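Geobacter metallireducens SMUG1 (Geobacter metallireducens, PDB 5H9I) belongs to the uracil-DNA glycosylase superfamily, as a bacterial SMUG1 protein with a parallel sheet flanked by helices. Local coordinates at residues I212-A217 and R223-T228. Sequence-based numbering, arbitrary orientation.
Sequences IHPSPA and RDWAGT. With XAN (xanthine), chain B.
The indole of Trp225 reaches from helix 219-235 to the loop that follows strand 207-211, and its NE1 gives a nearly straight hydrogen bond to Ile212 O (2.8 Å, 175° at the hydrogen). The bond lies in the indole plane but meets the carbonyl from above, 53° out of the carbonyl plane, away from either lone pair. With CG anti to the backbone N (chi1 179°), the indole is carried out from the helix toward the loop. Pro214 covers one indole face: its CB sits 3.7 Å from the centroid of the five-membered ring, close to the ring normal, a CH-pi contact. Bond at the edge and proline over the face together restrain the ring, probably in both position and rotation; its plane also meets Phe120 of helix 112-125 at a steep angle. Ile212 adds its CG2 branch, which touches Trp225 CD1 at 3.6 Å and Thr228 CG2 at 3.7 Å. Thr228 turns that methyl to the loop while its hydroxyl bonds back to Asp224 O, which Thr228 N reaches from the other face of the carbonyl plane. Between the two residues held by the tryptophan, His213 points the other way, its NE2 donating to N7 of xanthine at 3.0 Å. The other ring nitrogen, ND1, accepts a hydrogen bond from Ser215 N near the ring plane (3.0 Å), which helps hold the imidazole in the orientation that points NE2 at the ligand. The tryptophan probably supports, from the second shell, the His-Pro-Ser loop, which brings His213 into the xanthine pocket of this uracil-DNA glycosylase fold.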
loop_
_atom_site.group_PDB
_atom_site.type_symbol
_atom_site.label_atom_id
_atom_site.label_comp_id
_atom_site.label_asym_id
_atom_site.label_seq_id
_atom_site.Cartn_x
_atom_site.Cartn_y
_atom_site.Cartn_z
ATOM N N ILE A 212 -7.479 -6.825 -10.819
ATOM C CA ILE A 212 -6.185 -7.265 -11.366
ATOM C C ILE A 212 -5.089 -6.307 -10.830
ATOM O O ILE A 212 -5.260 -5.082 -10.832
ATOM C CB ILE A 212 -6.283 -7.282 -12.902
ATOM C CG1 ILE A 212 -5.023 -7.732 -13.515
ATOM C CG2 ILE A 212 -6.815 -5.996 -13.426
ATOM C CD1 ILE A 212 -5.275 -8.029 -15.041
ATOM N N HIS A 213 -3.929 -6.875 -10.559
ATOM C CA HIS A 213 -2.782 -6.060 -10.198
ATOM C C HIS A 213 -2.166 -5.447 -11.450
ATOM O O HIS A 213 -2.113 -6.083 -12.507
ATOM C CB HIS A 213 -1.779 -6.944 -9.498
ATOM C CG HIS A 213 -0.694 -6.193 -8.834
ATOM N ND1 HIS A 213 0.317 -5.587 -9.549
ATOM C CD2 HIS A 213 -0.482 -5.909 -7.532
ATOM C CE1 HIS A 213 1.123 -4.976 -8.698
ATOM N NE2 HIS A 213 0.683 -5.199 -7.488
ATOM N N PRO A 214 -1.719 -4.209 -11.370
ATOM C CA PRO A 214 -1.238 -3.470 -12.556
ATOM C C PRO A 214 0.169 -3.859 -13.038
ATOM O O PRO A 214 0.532 -3.258 -14.052
ATOM C CB PRO A 214 -1.329 -1.980 -12.096
ATOM C CG PRO A 214 -1.122 -2.023 -10.625
ATOM C CD PRO A 214 -1.891 -3.252 -10.212
ATOM N N SER A 215 0.873 -4.701 -12.348
ATOM C CA SER A 215 2.267 -4.999 -12.789
ATOM C C SER A 215 2.330 -5.660 -14.152
ATOM O O SER A 215 1.409 -6.387 -14.590
ATOM C CB SER A 215 3.149 -5.668 -11.791
ATOM O OG SER A 215 3.226 -6.977 -12.030
ATOM N N PRO A 216 3.408 -5.411 -14.826
ATOM C CA PRO A 216 3.631 -6.186 -16.051
ATOM C C PRO A 216 3.675 -7.681 -15.900
ATOM O O PRO A 216 3.713 -8.334 -16.941
ATOM C CB PRO A 216 4.932 -5.615 -16.534
ATOM C CG PRO A 216 4.984 -4.220 -16.080
ATOM C CD PRO A 216 4.297 -4.226 -14.737
ATOM N N ALA A 217 3.703 -8.231 -14.723
ATOM C CA ALA A 217 3.703 -9.696 -14.574
ATOM C C ALA A 217 2.376 -10.334 -14.945
ATOM O O ALA A 217 2.308 -11.537 -15.031
ATOM C CB ALA A 217 4.208 -10.034 -13.200
ATOM N N ARG A 223 -1.970 -5.476 -21.717
ATOM C CA ARG A 223 -2.885 -5.150 -22.805
ATOM C C ARG A 223 -3.868 -4.068 -22.504
ATOM O O ARG A 223 -4.020 -3.108 -23.260
ATOM C CB ARG A 223 -3.634 -6.394 -23.126
ATOM C CG ARG A 223 -4.578 -6.189 -24.313
ATOM C CD ARG A 223 -5.261 -7.505 -24.677
ATOM N NE ARG A 223 -6.096 -7.976 -23.588
ATOM C CZ ARG A 223 -7.272 -7.460 -23.272
ATOM N NH1 ARG A 223 -7.849 -7.973 -22.230
ATOM N NH2 ARG A 223 -7.827 -6.508 -24.039
ATOM N N ASP A 224 -4.549 -4.140 -21.367
ATOM C CA ASP A 224 -5.550 -3.124 -21.029
ATOM C C ASP A 224 -5.867 -3.254 -19.525
ATOM O O ASP A 224 -6.927 -3.755 -19.133
ATOM C CB ASP A 224 -6.843 -3.371 -21.796
ATOM C CG ASP A 224 -7.853 -2.234 -21.585
ATOM O OD1 ASP A 224 -7.470 -1.174 -21.023
ATOM O OD2 ASP A 224 -8.981 -2.426 -22.025
ATOM N N TRP A 225 -4.905 -2.766 -18.683
ATOM C CA TRP A 225 -5.149 -2.855 -17.233
ATOM C C TRP A 225 -6.430 -2.060 -16.834
ATOM O O TRP A 225 -7.285 -2.604 -16.145
ATOM C CB TRP A 225 -3.917 -2.433 -16.428
ATOM C CG TRP A 225 -4.194 -2.497 -15.004
ATOM C CD1 TRP A 225 -4.316 -3.607 -14.247
ATOM C CD2 TRP A 225 -4.548 -1.403 -14.188
ATOM N NE1 TRP A 225 -4.701 -3.269 -12.956
ATOM C CE2 TRP A 225 -4.858 -1.946 -12.884
ATOM C CE3 TRP A 225 -4.597 -0.053 -14.353
ATOM C CZ2 TRP A 225 -5.198 -1.135 -11.835
ATOM C CZ3 TRP A 225 -4.994 0.706 -13.364
ATOM C CH2 TRP A 225 -5.260 0.195 -12.099
ATOM N N ALA A 226 -6.524 -0.887 -17.351
ATOM C CA ALA A 226 -7.587 0.018 -16.919
ATOM C C ALA A 226 -8.928 -0.523 -17.315
ATOM O O ALA A 226 -9.863 -0.583 -16.501
ATOM C CB ALA A 226 -7.330 1.410 -17.540
ATOM N N GLY A 227 -9.066 -1.021 -18.581
ATOM C CA GLY A 227 -10.327 -1.616 -18.961
ATOM C C GLY A 227 -10.738 -2.841 -18.249
ATOM O O GLY A 227 -11.876 -3.099 -17.911
ATOM N N THR A 228 -9.754 -3.638 -17.840
ATOM C CA THR A 228 -9.973 -4.801 -17.108
ATOM C C THR A 228 -10.453 -4.470 -15.671
ATOM O O THR A 228 -11.400 -5.001 -15.146
ATOM C CB THR A 228 -8.705 -5.685 -17.027
ATOM O OG1 THR A 228 -8.295 -6.059 -18.389
ATOM C CG2 THR A 228 -8.972 -6.905 -16.278
HETATM N N9 XAN B . 3.720 -1.569 -6.446
HETATM C C4 XAN B . 3.126 -1.469 -5.290
HETATM N N3 XAN B . 3.012 -0.513 -4.372
HETATM C C2 XAN B . 2.352 -0.725 -3.324
HETATM O O2 XAN B . 2.310 0.139 -2.486
HETATM N N1 XAN B . 1.677 -1.862 -3.100
HETATM C C6 XAN B . 1.679 -2.864 -3.925
HETATM O O6 XAN B . 1.111 -3.940 -3.704
HETATM C C5 XAN B . 2.459 -2.724 -5.074
HETATM N N7 XAN B . 2.704 -3.513 -6.110
HETATM C C8 XAN B . 3.460 -2.813 -6.940
#